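Local coordinates for envelope glycoprotein (Thogoto virus, PDB 5XEA), which probably attaches the virus to its host-cell receptor and then drives fusion of the virion with the host membrane, at residues Val21-Lys26 and Phe207-Tyr212; Gly84-Cys89 and Lys114-Arg119. One frame throughout, in Å; residues are numbered along the deposited sequence.

Contact 1: residues Val21-Lys26 and Phe207-Tyr212; sequences VTVSKK and FVDPDY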
ATOM      1  N   VAL B  21     -10.309  -9.411 -30.632  1.00 61.21           N
ATOM      2  CA  VAL B  21      -9.558  -8.753 -29.569  1.00 66.92           C
ATOM      3  C   VAL B  21      -8.078  -8.953 -29.873  1.00 77.33           C
ATOM      4  O   VAL B  21      -7.633 -10.089 -30.062  1.00 78.91           O
ATOM      5  CB  VAL B  21      -9.932  -9.316 -28.183  1.00 63.18           C
ATOM      6  CG1 VAL B  21      -8.880  -8.959 -27.154  1.00 55.68           C
ATOM      7  CG2 VAL B  21     -11.311  -8.803 -27.754  1.00 63.51           C
ATOM      8  N   THR B  22      -7.318  -7.857 -29.906  1.00 72.05           N
ATOM      9  CA  THR B  22      -6.037  -7.813 -30.600  1.00 87.87           C
ATOM     10  C   THR B  22      -4.814  -7.776 -29.684  1.00 83.60           C
ATOM     11  O   THR B  22      -3.718  -7.484 -30.167  1.00 88.75           O
ATOM     12  CB  THR B  22      -5.994  -6.604 -31.533  1.00100.33           C
ATOM     13  OG1 THR B  22      -6.162  -5.399 -30.780  1.00102.21           O
ATOM     14  CG2 THR B  22      -7.086  -6.710 -32.597  1.00103.10           C
ATOM     15  N   VAL B  23      -4.947  -8.064 -28.389  1.00 74.67           N
ATOM     16  CA  VAL B  23      -3.761  -8.167 -27.539  1.00 70.19           C
ATOM     17  C   VAL B  23      -3.062  -9.486 -27.840  1.00 58.05           C
ATOM     18  O   VAL B  23      -3.702 -10.540 -27.878  1.00 56.60           O
ATOM     19  CB  VAL B  23      -4.120  -8.043 -26.044  1.00 62.73           C
ATOM     20  CG1 VAL B  23      -5.308  -8.917 -25.663  1.00 47.13           C
ATOM     21  CG2 VAL B  23      -2.913  -8.414 -25.185  1.00 67.28           C
ATOM     22  N   SER B  24      -1.748  -9.430 -28.070  1.00 57.04           N
ATOM     23  CA  SER B  24      -0.967 -10.602 -28.445  1.00 65.12           C
ATOM     24  C   SER B  24       0.257 -10.744 -27.547  1.00 62.63           C
ATOM     25  O   SER B  24       0.762  -9.766 -26.985  1.00 57.16           O
ATOM     26  CB  SER B  24      -0.514 -10.535 -29.908  1.00 68.94           C
ATOM     27  OG  SER B  24       0.331  -9.424 -30.142  1.00 74.26           O
ATOM     28  N   LYS B  25       0.744 -11.982 -27.452  1.00 53.56           N
ATOM     29  CA  LYS B  25       1.884 -12.323 -26.614  1.00 62.00           C
ATOM     30  C   LYS B  25       3.175 -12.256 -27.421  1.00 64.15           C
ATOM     31  O   LYS B  25       3.256 -12.812 -28.522  1.00 62.20           O
ATOM     32  CB  LYS B  25       1.708 -13.719 -26.013  1.00 62.41           C
ATOM     33  CG  LYS B  25       2.807 -14.113 -25.037  1.00 73.08           C
ATOM     34  CD  LYS B  25       2.604 -15.517 -24.483  1.00 82.22           C
ATOM     35  CE  LYS B  25       3.678 -15.885 -23.454  1.00 84.81           C
ATOM     36  NZ  LYS B  25       5.066 -15.836 -23.993  1.00 92.04           N
ATOM     37  N   LYS B  26       4.182 -11.575 -26.869  1.00 59.56           N
ATOM     38  CA  LYS B  26       5.478 -11.402 -27.509  1.00 61.34           C
ATOM     39  C   LYS B  26       6.594 -11.951 -26.629  1.00 66.77           C
ATOM     40  O   LYS B  26       6.477 -12.002 -25.398  1.00 71.02           O
ATOM     41  CB  LYS B  26       5.781  -9.923 -27.797  1.00 66.41           C
ATOM     42  CG  LYS B  26       4.668  -9.137 -28.454  1.00 63.15           C
ATOM     43  CD  LYS B  26       4.576  -9.432 -29.935  1.00 73.02           C
ATOM     44  CE  LYS B  26       3.542  -8.533 -30.603  1.00 76.25           C
ATOM     45  NZ  LYS B  26       3.288  -8.937 -32.015  1.00 80.35           N
ATOM     46  N   PHE B 207       2.766  -8.900 -22.990  1.00 51.90           N
ATOM     47  CA  PHE B 207       1.499  -8.832 -23.701  1.00 53.07           C
ATOM     48  C   PHE B 207       1.368  -7.432 -24.278  1.00 51.66           C
ATOM     49  O   PHE B 207       1.478  -6.441 -23.545  1.00 50.70           O
ATOM     50  CB  PHE B 207       0.334  -9.181 -22.781  1.00 42.09           C
ATOM     51  CG  PHE B 207       0.279 -10.641 -22.438  1.00 48.55           C
ATOM     52  CD1 PHE B 207      -0.159 -11.582 -23.384  1.00 47.09           C
ATOM     53  CD2 PHE B 207       0.695 -11.085 -21.205  1.00 43.14           C
ATOM     54  CE1 PHE B 207      -0.193 -12.928 -23.081  1.00 47.82           C
ATOM     55  CE2 PHE B 207       0.663 -12.430 -20.892  1.00 48.44           C
ATOM     56  CZ  PHE B 207       0.214 -13.364 -21.845  1.00 47.94           C
ATOM     57  N   VAL B 208       1.200  -7.344 -25.593  1.00 47.20           N
ATOM     58  CA  VAL B 208       1.153  -6.063 -26.280  1.00 47.68           C
ATOM     59  C   VAL B 208      -0.260  -5.848 -26.786  1.00 52.68           C
ATOM     60  O   VAL B 208      -0.811  -6.691 -27.503  1.00 57.50           O
ATOM     61  CB  VAL B 208       2.177  -5.966 -27.416  1.00 57.79           C
ATOM     62  CG1 VAL B 208       1.954  -4.682 -28.183  1.00 61.10           C
ATOM     63  CG2 VAL B 208       3.581  -5.984 -26.841  1.00 57.21           C
ATOM     64  N   ASP B 209      -0.837  -4.717 -26.409  1.00 56.18           N
ATOM     65  CA  ASP B 209      -2.245  -4.412 -26.649  1.00 61.20           C
ATOM     66  C   ASP B 209      -2.291  -3.182 -27.538  1.00 63.07           C
ATOM     67  O   ASP B 209      -2.151  -2.052 -27.041  1.00 70.38           O
ATOM     68  CB  ASP B 209      -2.970  -4.177 -25.322  1.00 66.30           C
ATOM     69  CG  ASP B 209      -4.487  -4.333 -25.430  1.00 73.45           C
ATOM     70  OD1 ASP B 209      -5.011  -4.185 -26.555  1.00 64.92           O
ATOM     71  OD2 ASP B 209      -5.149  -4.598 -24.382  1.00 69.24           O
ATOM     72  N   PRO B 210      -2.432  -3.349 -28.857  1.00 74.91           N
ATOM     73  CA  PRO B 210      -2.514  -2.183 -29.749  1.00 77.70           C
ATOM     74  C   PRO B 210      -3.829  -1.424 -29.658  1.00 79.82           C
ATOM     75  O   PRO B 210      -3.900  -0.293 -30.161  1.00 80.33           O
ATOM     76  CB  PRO B 210      -2.328  -2.798 -31.148  1.00 79.51           C
ATOM     77  CG  PRO B 210      -2.829  -4.188 -30.990  1.00 73.28           C
ATOM     78  CD  PRO B 210      -2.448  -4.624 -29.606  1.00 74.76           C
ATOM     79  N   ASP B 211      -4.867  -2.006 -29.047  1.00 78.85           N
ATOM     80  CA  ASP B 211      -6.135  -1.309 -28.843  1.00 87.30           C
ATOM     81  C   ASP B 211      -6.332  -0.949 -27.375  1.00 80.58           C
ATOM     82  O   ASP B 211      -7.282  -1.413 -26.737  1.00 74.82           O
ATOM     83  CB  ASP B 211      -7.316  -2.163 -29.325  1.00 95.96           C
ATOM     84  CG  ASP B 211      -7.496  -2.122 -30.824  1.00105.47           C
ATOM     85  OD1 ASP B 211      -7.199  -1.063 -31.425  1.00105.06           O
ATOM     86  OD2 ASP B 211      -7.948  -3.142 -31.390  1.00112.09           O
ATOM     87  N   TYR B 212      -5.443  -0.128 -26.828  1.00 77.49           N
ATOM     88  CA  TYR B 212      -5.505   0.271 -25.427  1.00 86.85           C
ATOM     89  C   TYR B 212      -5.572   1.789 -25.370  1.00 94.92           C
ATOM     90  O   TYR B 212      -4.581   2.464 -25.661  1.00101.08           O
ATOM     91  CB  TYR B 212      -4.298  -0.247 -24.647  1.00 79.41           C
ATOM     92  CG  TYR B 212      -4.586  -0.375 -23.174  1.00 78.06           C
ATOM     93  CD1 TYR B 212      -4.379   0.692 -22.309  1.00 79.90           C
ATOM     94  CD2 TYR B 212      -5.090  -1.555 -22.652  1.00 76.56           C
ATOM     95  CE1 TYR B 212      -4.651   0.580 -20.962  1.00 73.42           C
ATOM     96  CE2 TYR B 212      -5.370  -1.676 -21.309  1.00 73.36           C
ATOM     97  CZ  TYR B 212      -5.149  -0.606 -20.467  1.00 76.71           C
ATOM     98  OH  TYR B 212      -5.431  -0.724 -19.126  1.00 75.75           O
TER

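Contact 2: residues Gly84-Cys89 and Lys114-Arg119; sequences GSSHQC and KHWAPR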
ATOM      1  N   GLY B  84      32.741   3.517  10.449  1.00 46.78           N
ATOM      2  CA  GLY B  84      31.915   2.413   9.975  1.00 58.16           C
ATOM      3  C   GLY B  84      32.519   1.051  10.271  1.00 60.74           C
ATOM      4  O   GLY B  84      31.836   0.141  10.755  1.00 60.20           O
ATOM      5  N   SER B  85      33.815   0.896   9.998  1.00 59.74           N
ATOM      6  CA  SER B  85      34.458  -0.393  10.248  1.00 66.52           C
ATOM      7  C   SER B  85      34.577  -0.677  11.741  1.00 64.12           C
ATOM      8  O   SER B  85      34.261  -1.784  12.192  1.00 62.74           O
ATOM      9  CB  SER B  85      35.828  -0.442   9.571  1.00 62.29           C
ATOM     10  OG  SER B  85      36.517   0.781   9.732  1.00 69.18           O
ATOM     11  N   SER B  86      34.999   0.312  12.533  1.00 60.89           N
ATOM     12  CA  SER B  86      35.137   0.087  13.969  1.00 61.08           C
ATOM     13  C   SER B  86      33.799   0.048  14.690  1.00 57.11           C
ATOM     14  O   SER B  86      33.722  -0.507  15.790  1.00 54.50           O
ATOM     15  CB  SER B  86      36.011   1.175  14.595  1.00 57.90           C
ATOM     16  OG  SER B  86      35.455   2.459  14.358  1.00 62.85           O
ATOM     17  N   HIS B  87      32.748   0.608  14.087  1.00 56.27           N
ATOM     18  CA  HIS B  87      31.448   0.770  14.742  1.00 56.92           C
ATOM     19  C   HIS B  87      31.590   1.604  16.008  1.00 55.45           C
ATOM     20  O   HIS B  87      31.005   1.294  17.048  1.00 56.67           O
ATOM     21  CB  HIS B  87      30.787  -0.579  15.042  1.00 62.54           C
ATOM     22  CG  HIS B  87      30.538  -1.408  13.818  1.00 62.33           C
ATOM     23  ND1 HIS B  87      29.560  -1.097  12.897  1.00 65.68           N
ATOM     24  CD2 HIS B  87      31.141  -2.530  13.362  1.00 61.07           C
ATOM     25  CE1 HIS B  87      29.573  -1.991  11.926  1.00 69.14           C
ATOM     26  NE2 HIS B  87      30.522  -2.873  12.185  1.00 78.27           N
ATOM     27  N   GLN B  88      32.385   2.667  15.911  1.00 54.09           N
ATOM     28  CA  GLN B  88      32.594   3.611  17.002  1.00 52.63           C
ATOM     29  C   GLN B  88      32.735   5.013  16.427  1.00 51.50           C
ATOM     30  O   GLN B  88      33.058   5.190  15.252  1.00 51.15           O
ATOM     31  CB  GLN B  88      33.839   3.270  17.832  1.00 45.16           C
ATOM     32  CG  GLN B  88      33.686   2.063  18.728  1.00 64.00           C
ATOM     33  CD  GLN B  88      34.798   1.986  19.756  1.00 83.43           C
ATOM     34  OE1 GLN B  88      34.637   2.411  20.908  1.00 80.29           O
ATOM     35  NE2 GLN B  88      35.945   1.462  19.338  1.00 87.72           N
ATOM     36  N   CYS B  89      32.494   6.013  17.273  1.00 45.51           N
ATOM     37  CA  CYS B  89      32.670   7.403  16.887  1.00 46.25           C
ATOM     38  C   CYS B  89      33.697   8.059  17.805  1.00 51.54           C
ATOM     39  O   CYS B  89      33.984   7.577  18.905  1.00 55.87           O
ATOM     40  CB  CYS B  89      31.331   8.172  16.928  1.00 43.05           C
ATOM     41  SG  CYS B  89      30.469   8.321  18.563  1.00 79.48           S
ATOM     42  N   LYS B 114      39.606  12.750  19.850  1.00 52.42           N
ATOM     43  CA  LYS B 114      40.499  12.350  20.938  1.00 56.29           C
ATOM     44  C   LYS B 114      40.005  11.157  21.740  1.00 59.73           C
ATOM     45  O   LYS B 114      40.827  10.397  22.252  1.00 66.08           O
ATOM     46  CB  LYS B 114      40.736  13.517  21.913  1.00 51.42           C
ATOM     47  CG  LYS B 114      41.412  14.720  21.265  1.00 59.34           C
ATOM     48  CD  LYS B 114      41.750  15.811  22.266  1.00 63.78           C
ATOM     49  CE  LYS B 114      43.128  15.610  22.878  1.00 63.74           C
ATOM     50  NZ  LYS B 114      43.503  16.779  23.721  1.00 61.73           N
ATOM     51  N   HIS B 115      38.695  10.965  21.860  1.00 50.11           N
ATOM     52  CA  HIS B 115      38.126   9.836  22.579  1.00 50.85           C
ATOM     53  C   HIS B 115      37.276   9.006  21.623  1.00 56.28           C
ATOM     54  O   HIS B 115      36.939   9.450  20.520  1.00 51.23           O
ATOM     55  CB  HIS B 115      37.315  10.331  23.774  1.00 54.03           C
ATOM     56  CG  HIS B 115      38.095  11.256  24.659  1.00 57.08           C
ATOM     57  ND1 HIS B 115      38.971  10.796  25.618  1.00 65.67           N
ATOM     58  CD2 HIS B 115      38.174  12.609  24.685  1.00 63.31           C
ATOM     59  CE1 HIS B 115      39.526  11.830  26.222  1.00 65.45           C
ATOM     60  NE2 HIS B 115      39.063  12.939  25.676  1.00 66.20           N
ATOM     61  N   TRP B 116      36.967   7.774  22.042  1.00 51.04           N
ATOM     62  CA  TRP B 116      36.193   6.830  21.248  1.00 51.87           C
ATOM     63  C   TRP B 116      35.152   6.139  22.118  1.00 50.89           C
ATOM     64  O   TRP B 116      35.378   5.867  23.300  1.00 59.48           O
ATOM     65  CB  TRP B 116      37.089   5.762  20.585  1.00 54.38           C
ATOM     66  CG  TRP B 116      37.991   6.322  19.538  1.00 64.47           C
ATOM     67  CD1 TRP B 116      39.237   6.842  19.725  1.00 61.57           C
ATOM     68  CD2 TRP B 116      37.712   6.440  18.135  1.00 56.20           C
ATOM     69  NE1 TRP B 116      39.754   7.277  18.526  1.00 65.48           N
ATOM     70  CE2 TRP B 116      38.837   7.041  17.534  1.00 59.69           C
ATOM     71  CE3 TRP B 116      36.618   6.103  17.333  1.00 53.41           C
ATOM     72  CZ2 TRP B 116      38.904   7.308  16.167  1.00 53.67           C
ATOM     73  CZ3 TRP B 116      36.685   6.369  15.974  1.00 55.40           C
ATOM     74  CH2 TRP B 116      37.820   6.964  15.406  1.00 56.32           C
ATOM     75  N   ALA B 117      34.017   5.843  21.503  1.00 56.35           N
ATOM     76  CA  ALA B 117      32.914   5.155  22.159  1.00 54.03           C
ATOM     77  C   ALA B 117      31.981   4.628  21.071  1.00 46.33           C
ATOM     78  O   ALA B 117      32.017   5.122  19.940  1.00 51.97           O
ATOM     79  CB  ALA B 117      32.166   6.093  23.129  1.00 51.33           C
ATOM     80  N   PRO B 118      31.158   3.619  21.379  1.00 53.82           N
ATOM     81  CA  PRO B 118      30.162   3.192  20.381  1.00 49.63           C
ATOM     82  C   PRO B 118      29.174   4.297  20.056  1.00 57.09           C
ATOM     83  O   PRO B 118      28.704   4.395  18.916  1.00 50.34           O
ATOM     84  CB  PRO B 118      29.462   1.998  21.050  1.00 59.56           C
ATOM     85  CG  PRO B 118      30.207   1.749  22.353  1.00 55.97           C
ATOM     86  CD  PRO B 118      30.942   2.977  22.691  1.00 50.26           C
ATOM     87  N   ARG B 119      28.853   5.132  21.044  1.00 45.46           N
ATOM     88  CA  ARG B 119      27.944   6.261  20.926  1.00 40.80           C
ATOM     89  C   ARG B 119      28.209   7.194  22.102  1.00 45.05           C
ATOM     90  O   ARG B 119      28.720   6.781  23.145  1.00 45.86           O
ATOM     91  CB  ARG B 119      26.480   5.818  20.916  1.00 45.28           C
ATOM     92  CG  ARG B 119      26.028   5.081  22.170  1.00 57.78           C
ATOM     93  CD  ARG B 119      24.739   4.318  21.905  1.00 72.49           C
ATOM     94  NE  ARG B 119      24.841   3.462  20.719  1.00 79.94           N
ATOM     95  CZ  ARG B 119      25.452   2.280  20.703  1.00 91.03           C
ATOM     96  NH1 ARG B 119      26.027   1.823  21.810  1.00 93.90           N
ATOM     97  NH2 ARG B 119      25.495   1.555  19.587  1.00 87.23           N
TER
HETATM   98  O   HOH W   1      28.382   2.105  17.317  1.00 55.97           O

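Contact 1: residues Val21-Lys26 and Phe207-Tyr212
Ser24 and Val208 form an antiparallel hydrogen-bonded pair where strand 24-35 begins and strand 197-209 ends, the short strand axes passing 4.8 Å apart at 136°. The two are neighbours in the six-stranded antiparallel sheet of this gp64-family glycoprotein. Ser24 N donates to Val208 O at 2.9 Å, and Val208 N returns a nearly straight bond to Ser24 O. Each carbonyl also receives a CA-H contact, Val208 O from Val23 and Ser24 O from Phe207. Lys25 and Phe207 make the next, non-hydrogen-bonded pair, with side chains on one face. Lys25 has CG anti to the backbone N (chi1 -176°), which brings CB, CG and CD obliquely up to the ring, nearest its CE1. The closest of these contacts is CB to CE1 of Phe207, 3.6 Å. The chain then leads its ammonium group away. Phe207 also meets Trp404 edge-to-face and the ring of Phe294 of the second subunit, so this face enters the trimer interface. Val208 lies on the other face, where its CG2 meets Lys26 CG at 3.7 Å, the two side chains crossing at about a right angle. Beyond the paired residues, Val23 sets CB against the carboxylate of buried Asp209, 3.8 Å from CG. Asp209 OD2 has a long, weak ion pair with Arg300 of the second subunit, close to Glu297 of that subunit. Pro210 rests its CD on Thr22 O, 3.2 Å away. At the exposed end, Thr22 OG1 donates to Asp211 OD2 at 2.9 Å, meeting that oxygen from above the carboxylate plane, 53° out of it.

Contact 2: residues Gly84-Cys89 and Lys114-Arg119
A two-stranded antiparallel sheet, strands 89-91 and 115-117, begins just after helix 77-86, and Cys89 and Ala117 are its hydrogen-bonded pair here. Cys89 N donates to Ala117 O at 2.9 Å, and Ala117 N returns a bond to Cys89 O at 3.1 Å. Lys114 and His115 both face Tyr91, a classic beta bulge. His87, with positive phi (59°), ends the helix and turns the chain into the strand. Its ring has Gly84 O over the centre of one face, 3.3 Å above the plane. Gln88 packs CB against Ala117 O at 3.3 Å, and its OE1 reaches the backbone of Ala117. Trp116 has CG anti to its carbonyl carbon (chi1 -67°), which brings the CE3-CZ3 end of the indole to the backbone of Gln88 and Cys89. Gln88 O lies at the ring edge, in plane, while Cys89 O approaches CE3 obliquely at 3.4 Å. Trp83 and Leu82 of the helix also pack on this indole. The sulfur of Cys89 is bound to Cys142 in a disulfide, which joins this surface sheet to strand 133-156. One water donates to both His87 O and Pro118 O, at 2.8 Å each.

Overall arrangement
From the N terminus, the chain enters contact 1 at residues 21-26 and runs on through strands 24-35 and 40-56. Helix 77-86 then leads into contact 2, whose loop closes after 24 intervening residues, when 114-119 returns to 84-89. The chain continues through the long strand 133-156 and reaches 207-212, where contact 1 closes its 180-residue loop. Contact 2 is therefore nested inside contact 1. The two lie on opposite sides of the chain's centre, with their centres about 59 Å apart, and do not touch. Contact 1 joins two strands of the six-stranded sheet beside other subunits, whereas contact 2 pairs short surface strands that no other chain of the assembly touches.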